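Local coordinates for putative heme binding protein (PDB 6EU8), which probably binds heme as an HmuY-like protein, its heme-binding properties differing from those of the Porphyromonas gingivalis relative, and is captured here without heme, at residues K8-A19 / G185-K196; D40-N49 / K125-M133. One frame throughout, in Å; residues are numbered along the deposited sequence.

Contact 1. Residues K8-A19 / G185-K196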
loop_
_atom_site.group_PDB
_atom_site.type_symbol
_atom_site.label_atom_id
_atom_site.label_comp_id
_atom_site.label_asym_id
_atom_site.label_seq_id
_atom_site.Cartn_x
_atom_site.Cartn_y
_atom_site.Cartn_z
ATOM N N LYS A 8 22.319 -13.807 -5.157
ATOM C CA LYS A 8 22.514 -12.543 -4.451
ATOM C C LYS A 8 22.084 -12.674 -2.981
ATOM O O LYS A 8 21.248 -13.507 -2.635
ATOM C CB LYS A 8 21.795 -11.402 -5.165
ATOM C CG LYS A 8 22.373 -11.149 -6.551
ATOM C CD LYS A 8 21.733 -9.966 -7.244
ATOM C CE LYS A 8 22.280 -9.829 -8.657
ATOM N NZ LYS A 8 21.925 -8.504 -9.230
ATOM N N GLU A 9 22.705 -11.874 -2.128
ATOM C CA GLU A 9 22.396 -11.889 -0.706
ATOM C C GLU A 9 20.966 -11.379 -0.489
ATOM O O GLU A 9 20.521 -10.454 -1.178
ATOM C CB GLU A 9 23.397 -11.018 0.074
ATOM C CG GLU A 9 24.807 -11.597 0.143
ATOM C CD GLU A 9 24.870 -12.849 1.004
ATOM O OE1 GLU A 9 24.736 -12.717 2.241
ATOM O OE2 GLU A 9 25.039 -13.961 0.449
ATOM N N THR A 10 20.258 -12.012 0.450
ATOM C CA THR A 10 18.935 -11.535 0.907
ATOM C C THR A 10 19.088 -10.224 1.664
ATOM O O THR A 10 20.044 -10.047 2.420
ATOM C CB THR A 10 18.263 -12.590 1.817
ATOM O OG1 THR A 10 18.222 -13.835 1.134
ATOM C CG2 THR A 10 16.834 -12.207 2.177
ATOM N N ILE A 11 18.149 -9.301 1.444
ATOM C CA ILE A 11 18.130 -8.001 2.086
ATOM C C ILE A 11 17.055 -8.130 3.181
ATOM O O ILE A 11 15.902 -8.430 2.881
ATOM C CB ILE A 11 17.781 -6.888 1.063
ATOM C CG1 ILE A 11 18.742 -6.911 -0.149
ATOM C CG2 ILE A 11 17.784 -5.510 1.706
ATOM C CD1 ILE A 11 20.192 -6.595 0.170
ATOM N N LYS A 12 17.465 -7.974 4.439
ATOM C CA LYS A 12 16.580 -8.127 5.602
ATOM C C LYS A 12 16.551 -6.799 6.336
ATOM O O LYS A 12 17.569 -6.362 6.878
ATOM C CB LYS A 12 17.083 -9.244 6.519
ATOM C CG LYS A 12 17.230 -10.588 5.838
ATOM C CD LYS A 12 17.536 -11.695 6.841
ATOM C CE LYS A 12 17.753 -13.030 6.149
ATOM N NZ LYS A 12 18.083 -14.108 7.122
ATOM N N LYS A 13 15.396 -6.122 6.334
ATOM C CA LYS A 13 15.289 -4.761 6.864
ATOM C C LYS A 13 13.886 -4.525 7.429
ATOM O O LYS A 13 12.972 -5.340 7.215
ATOM C CB LYS A 13 15.558 -3.697 5.785
ATOM C CG LYS A 13 16.915 -3.732 5.097
ATOM C CD LYS A 13 18.016 -3.230 6.026
ATOM C CE LYS A 13 19.397 -3.306 5.377
ATOM N NZ LYS A 13 19.539 -2.334 4.256
ATOM N N SER A 14 13.768 -3.408 8.144
ATOM C CA SER A 14 12.491 -2.879 8.649
ATOM C C SER A 14 12.303 -1.492 8.062
ATOM O O SER A 14 13.278 -0.806 7.794
ATOM C CB SER A 14 12.500 -2.803 10.175
ATOM O OG SER A 14 12.654 -4.083 10.772
ATOM N N LYS A 15 11.047 -1.071 7.868
ATOM C CA LYS A 15 10.733 0.277 7.397
ATOM C C LYS A 15 9.540 0.861 8.122
ATOM O O LYS A 15 8.644 0.120 8.513
ATOM C CB LYS A 15 10.349 0.259 5.918
ATOM C CG LYS A 15 11.498 0.255 4.946
ATOM C CD LYS A 15 12.204 1.591 4.976
ATOM C CE LYS A 15 12.769 1.942 3.627
ATOM N NZ LYS A 15 13.696 3.081 3.843
ATOM N N THR A 16 9.532 2.182 8.241
ATOM C CA THR A 16 8.381 2.925 8.762
ATOM C C THR A 16 8.015 4.004 7.745
ATOM O O THR A 16 8.852 4.841 7.395
ATOM C CB THR A 16 8.677 3.537 10.141
ATOM O OG1 THR A 16 8.927 2.467 11.069
ATOM C CG2 THR A 16 7.494 4.373 10.622
ATOM N N ILE A 17 6.773 3.954 7.247
ATOM C CA ILE A 17 6.279 4.858 6.196
ATOM C C ILE A 17 5.173 5.786 6.733
ATOM O O ILE A 17 4.165 5.330 7.279
ATOM C CB ILE A 17 5.722 4.068 4.968
ATOM C CG1 ILE A 17 6.754 3.079 4.407
ATOM C CG2 ILE A 17 5.172 5.017 3.899
ATOM C CD1 ILE A 17 8.014 3.712 3.849
ATOM N N ASP A 18 5.349 7.090 6.535
ATOM C CA ASP A 18 4.309 8.067 6.863
ATOM C C ASP A 18 3.299 8.153 5.727
ATOM O O ASP A 18 3.494 8.907 4.768
ATOM C CB ASP A 18 4.928 9.433 7.157
ATOM C CG ASP A 18 3.904 10.493 7.502
ATOM O OD1 ASP A 18 2.680 10.250 7.438
ATOM O OD2 ASP A 18 4.348 11.628 7.812
ATOM N N ALA A 19 2.224 7.368 5.849
ATOM C CA ALA A 19 1.113 7.356 4.870
ATOM C C ALA A 19 -0.135 8.029 5.449
ATOM O O ALA A 19 -1.253 7.691 5.092
ATOM C CB ALA A 19 0.828 5.912 4.442
ATOM N N GLY A 185 -1.859 5.628 10.274
ATOM C CA GLY A 185 -1.231 5.880 8.959
ATOM C C GLY A 185 0.288 5.831 8.919
ATOM O O GLY A 185 0.891 6.039 7.858
ATOM N N HIS A 186 0.914 5.553 10.069
ATOM C CA HIS A 186 2.350 5.310 10.153
ATOM C C HIS A 186 2.501 3.805 10.082
ATOM O O HIS A 186 2.238 3.075 11.059
ATOM C CB HIS A 186 2.954 5.914 11.422
ATOM C CG HIS A 186 2.838 7.402 11.502
ATOM N ND1 HIS A 186 3.768 8.260 10.941
ATOM C CD2 HIS A 186 1.920 8.192 12.110
ATOM C CE1 HIS A 186 3.405 9.508 11.179
ATOM N NE2 HIS A 186 2.277 9.495 11.860
ATOM N N VAL A 187 2.870 3.317 8.886
ATOM C CA VAL A 187 2.860 1.898 8.574
ATOM C C VAL A 187 4.262 1.327 8.687
ATOM O O VAL A 187 5.156 1.778 7.958
ATOM C CB VAL A 187 2.287 1.676 7.152
ATOM C CG1 VAL A 187 2.323 0.205 6.763
ATOM C CG2 VAL A 187 0.870 2.233 7.055
ATOM N N SER A 188 4.454 0.360 9.592
ATOM C CA SER A 188 5.777 -0.320 9.794
ATOM C C SER A 188 5.716 -1.789 9.407
ATOM O O SER A 188 4.705 -2.450 9.651
ATOM C CB SER A 188 6.258 -0.173 11.250
ATOM O OG SER A 188 6.473 1.170 11.604
ATOM N N PHE A 189 6.795 -2.306 8.774
ATOM C CA PHE A 189 6.886 -3.712 8.432
ATOM C C PHE A 189 8.335 -4.172 8.426
ATOM O O PHE A 189 9.240 -3.363 8.196
ATOM C CB PHE A 189 6.247 -3.993 7.042
ATOM C CG PHE A 189 6.703 -3.051 5.952
ATOM C CD1 PHE A 189 6.104 -1.822 5.772
ATOM C CD2 PHE A 189 7.761 -3.401 5.102
ATOM C CE1 PHE A 189 6.551 -0.936 4.779
ATOM C CE2 PHE A 189 8.197 -2.536 4.102
ATOM C CZ PHE A 189 7.593 -1.308 3.933
ATOM N N ASN A 190 8.511 -5.459 8.688
ATOM C CA ASN A 190 9.788 -6.148 8.500
ATOM C C ASN A 190 9.695 -6.898 7.182
ATOM O O ASN A 190 8.616 -7.342 6.790
ATOM C CB ASN A 190 10.022 -7.129 9.662
ATOM C CG ASN A 190 10.121 -6.435 11.013
ATOM O OD1 ASN A 190 10.452 -5.258 11.104
ATOM N ND2 ASN A 190 9.836 -7.192 12.076
ATOM N N TYR A 191 10.813 -7.041 6.454
ATOM C CA TYR A 191 10.806 -7.844 5.240
ATOM C C TYR A 191 12.125 -8.592 4.952
ATOM O O TYR A 191 13.162 -8.211 5.474
ATOM C CB TYR A 191 10.404 -6.994 4.004
ATOM C CG TYR A 191 11.366 -5.920 3.628
ATOM C CD1 TYR A 191 11.309 -4.655 4.193
ATOM C CD2 TYR A 191 12.371 -6.164 2.675
ATOM C CE1 TYR A 191 12.195 -3.648 3.811
ATOM C CE2 TYR A 191 13.249 -5.186 2.315
ATOM C CZ TYR A 191 13.161 -3.940 2.858
ATOM O OH TYR A 191 14.043 -2.966 2.476
ATOM N N GLU A 192 12.030 -9.608 4.117
ATOM C CA GLU A 192 13.202 -10.329 3.563
ATOM C C GLU A 192 13.022 -10.376 2.027
ATOM O O GLU A 192 12.149 -11.079 1.523
ATOM C CB GLU A 192 13.336 -11.733 4.192
ATOM C CG GLU A 192 13.462 -11.696 5.713
ATOM C CD GLU A 192 13.901 -13.015 6.354
ATOM O OE1 GLU A 192 13.871 -14.064 5.690
ATOM O OE2 GLU A 192 14.263 -12.983 7.561
ATOM N N PHE A 193 13.848 -9.612 1.312
ATOM C CA PHE A 193 13.763 -9.443 -0.163
ATOM C C PHE A 193 14.865 -10.264 -0.845
ATOM O O PHE A 193 16.012 -10.106 -0.465
ATOM C CB PHE A 193 13.949 -7.960 -0.506
ATOM C CG PHE A 193 13.956 -7.646 -1.982
ATOM C CD1 PHE A 193 12.780 -7.380 -2.675
ATOM C CD2 PHE A 193 15.156 -7.570 -2.673
ATOM C CE1 PHE A 193 12.785 -7.079 -4.029
ATOM C CE2 PHE A 193 15.171 -7.263 -4.020
ATOM C CZ PHE A 193 13.989 -7.028 -4.709
ATOM N N GLN A 194 14.481 -11.086 -1.822
ATOM C CA GLN A 194 15.437 -11.852 -2.657
ATOM C C GLN A 194 15.658 -11.147 -4.027
ATOM O O GLN A 194 14.784 -11.276 -4.888
ATOM C CB GLN A 194 14.910 -13.270 -2.865
ATOM C CG GLN A 194 15.825 -14.154 -3.730
ATOM C CD GLN A 194 17.250 -14.226 -3.200
ATOM O OE1 GLN A 194 17.492 -14.800 -2.142
ATOM N NE2 GLN A 194 18.194 -13.606 -3.916
ATOM N N PRO A 195 16.824 -10.452 -4.227
ATOM C CA PRO A 195 17.099 -9.844 -5.542
ATOM C C PRO A 195 17.392 -10.869 -6.640
ATOM O O PRO A 195 17.807 -12.001 -6.353
ATOM C CB PRO A 195 18.326 -8.954 -5.300
ATOM C CG PRO A 195 18.578 -8.966 -3.830
ATOM C CD PRO A 195 17.932 -10.188 -3.284
ATOM N N LYS A 196 17.142 -10.464 -7.882
ATOM C CA LYS A 196 17.545 -11.233 -9.065
ATOM C C LYS A 196 18.684 -10.498 -9.759
ATOM O O LYS A 196 19.045 -9.366 -9.425
ATOM C CB LYS A 196 16.368 -11.407 -10.041
ATOM C CG LYS A 196 15.421 -12.548 -9.702
ATOM C CD LYS A 196 16.142 -13.888 -9.759
ATOM C CE LYS A 196 15.200 -15.036 -10.058
ATOM N NZ LYS A 196 14.169 -15.164 -8.995
ATOM O OXT LYS A 196 19.289 -11.039 -10.685
HETATM O O HOH W 1 20.178 -13.519 -7.076
#
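Lys13 lies across one face of the Tyr191 ring, its CA over the face and its CB 3.7 Å from Tyr191 OH, while Lys15 CG comes to the ring's edge. The ring reaches across because its CG sits between the backbone N and the carbonyl carbon (chi1 66°), and the phenol oxygen is hydrogen-bonded to Leu30 O. Phe189, with a similar first torsion, turns its face to Lys15, whose CB stands 4.1 Å from the ring centroid and 27° off the normal, a CH-pi contact; the lysine then bends away to bond Gly33 O through NZ. Strand 11-18 pairs with strand 184-194 of the large antiparallel sheet, joining the chain's two ends, and 169-178 takes the other edge of 184-194. The face carrying Ser14 and Thr16 is polar: Ser14 OG donates to Asn190 OD1 from above the amide carbonyl plane, at a very short and so doubtful 2.5 Å, and Thr16 OG1 shares a hydrogen bond with Ser188 OG, 2.8 Å, either hydroxyl possibly donating. Lys8 runs extended past Pro195, CD 4.1 Å from Pro195 CB, to the C-terminal carboxylate: Lys8 NZ donates to Lys196 O at 3.0 Å, with Lys196 OXT a long salt-bridge partner at 3.9 Å.

Contact 2. Residues D40-N49 / K125-M133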
loop_
_atom_site.group_PDB
_atom_site.type_symbol
_atom_site.label_atom_id
_atom_site.label_comp_id
_atom_site.label_asym_id
_atom_site.label_seq_id
_atom_site.Cartn_x
_atom_site.Cartn_y
_atom_site.Cartn_z
ATOM N N ASP A 40 -1.352 11.670 -5.624
ATOM C CA ASP A 40 -2.082 10.774 -6.552
ATOM C C ASP A 40 -2.277 11.432 -7.919
ATOM O O ASP A 40 -2.639 12.615 -7.974
ATOM C CB ASP A 40 -3.408 10.328 -5.897
ATOM C CG ASP A 40 -4.259 9.454 -6.799
ATOM O OD1 ASP A 40 -4.925 10.016 -7.691
ATOM O OD2 ASP A 40 -4.259 8.201 -6.605
ATOM N N PHE A 41 -2.031 10.665 -9.003
ATOM C CA PHE A 41 -2.000 11.170 -10.401
ATOM C C PHE A 41 -3.317 11.093 -11.189
ATOM O O PHE A 41 -3.363 11.485 -12.369
ATOM C CB PHE A 41 -0.873 10.437 -11.222
ATOM C CG PHE A 41 0.512 10.515 -10.597
ATOM C CD1 PHE A 41 1.140 11.736 -10.409
ATOM C CD2 PHE A 41 1.190 9.376 -10.194
ATOM C CE1 PHE A 41 2.415 11.819 -9.851
ATOM C CE2 PHE A 41 2.457 9.454 -9.594
ATOM C CZ PHE A 41 3.055 10.691 -9.416
ATOM N N SER A 42 -4.414 10.645 -10.564
ATOM C CA SER A 42 -5.678 10.497 -11.270
ATOM C C SER A 42 -6.460 11.832 -11.345
ATOM O O SER A 42 -6.128 12.790 -10.652
ATOM C CB SER A 42 -6.508 9.393 -10.612
ATOM O OG SER A 42 -7.035 9.789 -9.368
ATOM N N GLU A 43 -7.499 11.868 -12.180
ATOM C CA GLU A 43 -8.464 12.959 -12.107
ATOM C C GLU A 43 -9.295 12.740 -10.811
ATOM O O GLU A 43 -9.795 11.652 -10.575
ATOM C CB GLU A 43 -9.374 13.027 -13.343
ATOM C CG GLU A 43 -10.348 14.183 -13.271
ATOM C CD GLU A 43 -11.170 14.317 -14.532
ATOM O OE1 GLU A 43 -12.216 13.629 -14.660
ATOM O OE2 GLU A 43 -10.703 15.094 -15.411
ATOM N N TRP A 44 -9.377 13.766 -9.963
ATOM C CA TRP A 44 -10.112 13.595 -8.686
ATOM C C TRP A 44 -11.553 14.048 -8.853
ATOM O O TRP A 44 -11.838 14.988 -9.610
ATOM C CB TRP A 44 -9.444 14.352 -7.575
ATOM C CG TRP A 44 -8.085 13.833 -7.123
ATOM C CD1 TRP A 44 -7.353 12.798 -7.664
ATOM C CD2 TRP A 44 -7.274 14.396 -6.096
ATOM N NE1 TRP A 44 -6.158 12.668 -6.989
ATOM C CE2 TRP A 44 -6.084 13.627 -6.015
ATOM C CE3 TRP A 44 -7.459 15.453 -5.195
ATOM C CZ2 TRP A 44 -5.054 13.918 -5.095
ATOM C CZ3 TRP A 44 -6.448 15.748 -4.292
ATOM C CH2 TRP A 44 -5.279 14.966 -4.220
ATOM N N HIS A 45 -12.452 13.359 -8.156
ATOM C CA HIS A 45 -13.884 13.530 -8.344
ATOM C C HIS A 45 -14.526 13.856 -6.996
ATOM O O HIS A 45 -14.388 13.074 -6.023
ATOM C CB HIS A 45 -14.502 12.300 -8.999
ATOM C CG HIS A 45 -14.050 12.102 -10.427
ATOM N ND1 HIS A 45 -14.031 10.880 -11.040
ATOM C CD2 HIS A 45 -13.646 13.002 -11.357
ATOM C CE1 HIS A 45 -13.589 11.016 -12.284
ATOM N NE2 HIS A 45 -13.338 12.295 -12.496
ATOM N N VAL A 46 -15.170 15.035 -6.950
ATOM C CA VAL A 46 -15.882 15.496 -5.724
ATOM C C VAL A 46 -17.277 14.907 -5.761
ATOM O O VAL A 46 -18.031 15.096 -6.725
ATOM C CB VAL A 46 -15.915 17.032 -5.638
ATOM C CG1 VAL A 46 -16.703 17.523 -4.417
ATOM C CG2 VAL A 46 -14.526 17.606 -5.597
ATOM N N MET A 47 -17.613 14.130 -4.734
ATOM C CA MET A 47 -18.935 13.516 -4.601
ATOM C C MET A 47 -19.731 14.407 -3.654
ATOM O O MET A 47 -19.240 14.765 -2.583
ATOM C CB MET A 47 -18.836 12.119 -3.995
ATOM C CG MET A 47 -18.094 11.125 -4.835
ATOM S SD MET A 47 -18.998 10.836 -6.377
ATOM C CE MET A 47 -17.583 10.373 -7.334
ATOM N N LYS A 48 -20.928 14.809 -4.082
ATOM C CA LYS A 48 -21.824 15.657 -3.281
ATOM C C LYS A 48 -23.211 15.032 -3.389
ATOM O O LYS A 48 -23.712 14.803 -4.494
ATOM C CB LYS A 48 -21.824 17.098 -3.818
ATOM C CG LYS A 48 -22.958 18.000 -3.310
ATOM C CD LYS A 48 -22.621 18.627 -1.974
ATOM C CE LYS A 48 -23.843 19.328 -1.380
ATOM N NZ LYS A 48 -23.473 19.966 -0.093
ATOM N N ASN A 49 -23.826 14.742 -2.239
ATOM C CA ASN A 49 -25.149 14.134 -2.183
ATOM C C ASN A 49 -25.255 12.818 -2.959
ATOM O O ASN A 49 -26.291 12.530 -3.573
ATOM C CB ASN A 49 -26.228 15.125 -2.650
ATOM C CG ASN A 49 -26.317 16.368 -1.779
ATOM O OD1 ASN A 49 -25.804 16.412 -0.654
ATOM N ND2 ASN A 49 -26.971 17.400 -2.300
ATOM N N LYS A 125 -21.761 18.075 5.123
ATOM C CA LYS A 125 -22.416 18.523 3.897
ATOM C C LYS A 125 -22.526 17.432 2.809
ATOM O O LYS A 125 -22.796 17.754 1.636
ATOM C CB LYS A 125 -21.650 19.715 3.302
ATOM C CG LYS A 125 -21.469 20.925 4.204
ATOM C CD LYS A 125 -20.612 21.957 3.476
ATOM C CE LYS A 125 -20.570 23.287 4.211
ATOM N NZ LYS A 125 -21.861 24.025 4.133
ATOM N N SER A 126 -22.355 16.164 3.207
ATOM C CA SER A 126 -22.356 15.000 2.338
ATOM C C SER A 126 -21.387 15.143 1.149
ATOM O O SER A 126 -21.753 14.823 0.019
ATOM C CB SER A 126 -23.769 14.669 1.874
ATOM O OG SER A 126 -24.608 14.481 3.017
ATOM N N LYS A 127 -20.175 15.602 1.441
ATOM C CA LYS A 127 -19.158 15.879 0.411
ATOM C C LYS A 127 -17.817 15.264 0.780
ATOM O O LYS A 127 -17.317 15.407 1.902
ATOM C CB LYS A 127 -18.993 17.378 0.208
ATOM C CG LYS A 127 -17.936 17.763 -0.820
ATOM C CD LYS A 127 -18.222 19.114 -1.449
ATOM C CE LYS A 127 -18.073 20.224 -0.452
ATOM N NZ LYS A 127 -18.218 21.518 -1.178
ATOM N N PHE A 128 -17.184 14.617 -0.213
ATOM C CA PHE A 128 -15.829 14.066 -0.031
ATOM C C PHE A 128 -15.224 13.834 -1.432
ATOM O O PHE A 128 -15.960 13.901 -2.413
ATOM C CB PHE A 128 -15.819 12.774 0.779
ATOM C CG PHE A 128 -16.697 11.680 0.229
ATOM C CD1 PHE A 128 -16.234 10.801 -0.753
ATOM C CD2 PHE A 128 -18.019 11.505 0.705
ATOM C CE1 PHE A 128 -17.069 9.823 -1.280
ATOM C CE2 PHE A 128 -18.838 10.512 0.183
ATOM C CZ PHE A 128 -18.366 9.658 -0.799
ATOM N N THR A 129 -13.907 13.634 -1.491
ATOM C CA THR A 129 -13.197 13.521 -2.801
ATOM C C THR A 129 -12.557 12.144 -2.957
ATOM O O THR A 129 -11.883 11.651 -2.047
ATOM C CB THR A 129 -12.132 14.611 -2.916
ATOM O OG1 THR A 129 -12.731 15.882 -2.589
ATOM C CG2 THR A 129 -11.564 14.720 -4.369
ATOM N N VAL A 130 -12.745 11.542 -4.129
ATOM C CA VAL A 130 -12.171 10.213 -4.476
ATOM C C VAL A 130 -11.288 10.272 -5.735
ATOM O O VAL A 130 -11.455 11.113 -6.601
ATOM C CB VAL A 130 -13.255 9.156 -4.678
ATOM C CG1 VAL A 130 -13.973 8.860 -3.348
ATOM C CG2 VAL A 130 -14.283 9.575 -5.717
ATOM N N ALA A 131 -10.352 9.324 -5.812
ATOM C CA ALA A 131 -9.519 9.132 -7.018
ATOM C C ALA A 131 -10.380 8.596 -8.149
ATOM O O ALA A 131 -11.115 7.634 -7.971
ATOM C CB ALA A 131 -8.399 8.178 -6.701
ATOM N N GLY A 132 -10.302 9.202 -9.344
ATOM C CA GLY A 132 -11.096 8.673 -10.477
ATOM C C GLY A 132 -10.800 7.209 -10.782
ATOM O O GLY A 132 -11.707 6.412 -11.046
ATOM N N MET A 133 -9.521 6.848 -10.738
ATOM C CA MET A 133 -9.089 5.487 -10.831
ATOM C C MET A 133 -7.873 5.274 -9.929
ATOM O O MET A 133 -7.009 6.138 -9.901
ATOM C CB MET A 133 -8.649 5.218 -12.290
ATOM C CG MET A 133 -9.752 5.214 -13.332
ATOM S SD MET A 133 -10.993 3.903 -13.222
ATOM C CE MET A 133 -10.102 2.567 -12.439
HETATM O O HOH W 2 -4.529 6.569 -8.687
HETATM O O HOH W 3 -21.206 21.761 -0.300
HETATM O O HOH W 4 -25.989 18.200 1.488
#
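Met47 CB rests over one face of the Phe128 ring, 4.2 Å from its centroid and 20° off the normal, a CH-pi contact, while Met47 CE goes on to touch Val130 CG2. Along the backbone, His45 and Val130 exchange two hydrogen bonds, as do Met47 and Phe128, in an antiparallel register that Asn49 N prolongs to Ser126 O. Lys48 NZ, on a chain bent at chi2 (84°), donates to Lys125 O at 2.9 Å, in the carbonyl plane on a lone pair; a water accepts from both Lys48 NZ and Lys127 NZ, bridging the two ammonium groups. At the other end Gly132 N donates to Glu43 O at 2.8 Å. Asp40 OD1 takes three donors, which tie the 40-44 turn together: Ser42 OG on its syn lone pair at 2.7 Å, Trp44 NE1 at 3.0 Å on the anti side but well out of the carboxylate plane, and Ser42 N from above that plane, closing an Asx turn. Asp40 OD2 accepts from Trp25 NE1 and from a water that also donates to Met133 O. Bonds at both nitrogens fix the rotation of the His45 ring, NE2 to Glu43 OE1 near the ring plane at 2.8 Å and ND1 to Asp112 OD1. Strand 51-56 flanks 44-48, strand 115-117 pairs with 127-136 at Thr129, and helix 120-124 ends in a Schellman motif at Ser126.

In the fold
Both contacts are antiparallel strand pairs belonging to the same large antiparallel sheet, yet they lie on opposite sides of the chain's centre, their own centres about 31 Å apart and their nearest atoms about 11 Å. In sequence, contact 2 falls between the two segments of contact 1. Neither is wholly core: each is partly buried, with contact 1 nearer the middle (about 13 Å against 19 Å from the chain's centre to the contact's centre) and the larger in buried surface, 1128 against 760 Å². Contact 1 has one mostly apolar and aromatic face, joined by lysine chains, and one polar face, whereas contact 2 concentrates its side-chain polar network at its ends, round a carboxylate and round lysines.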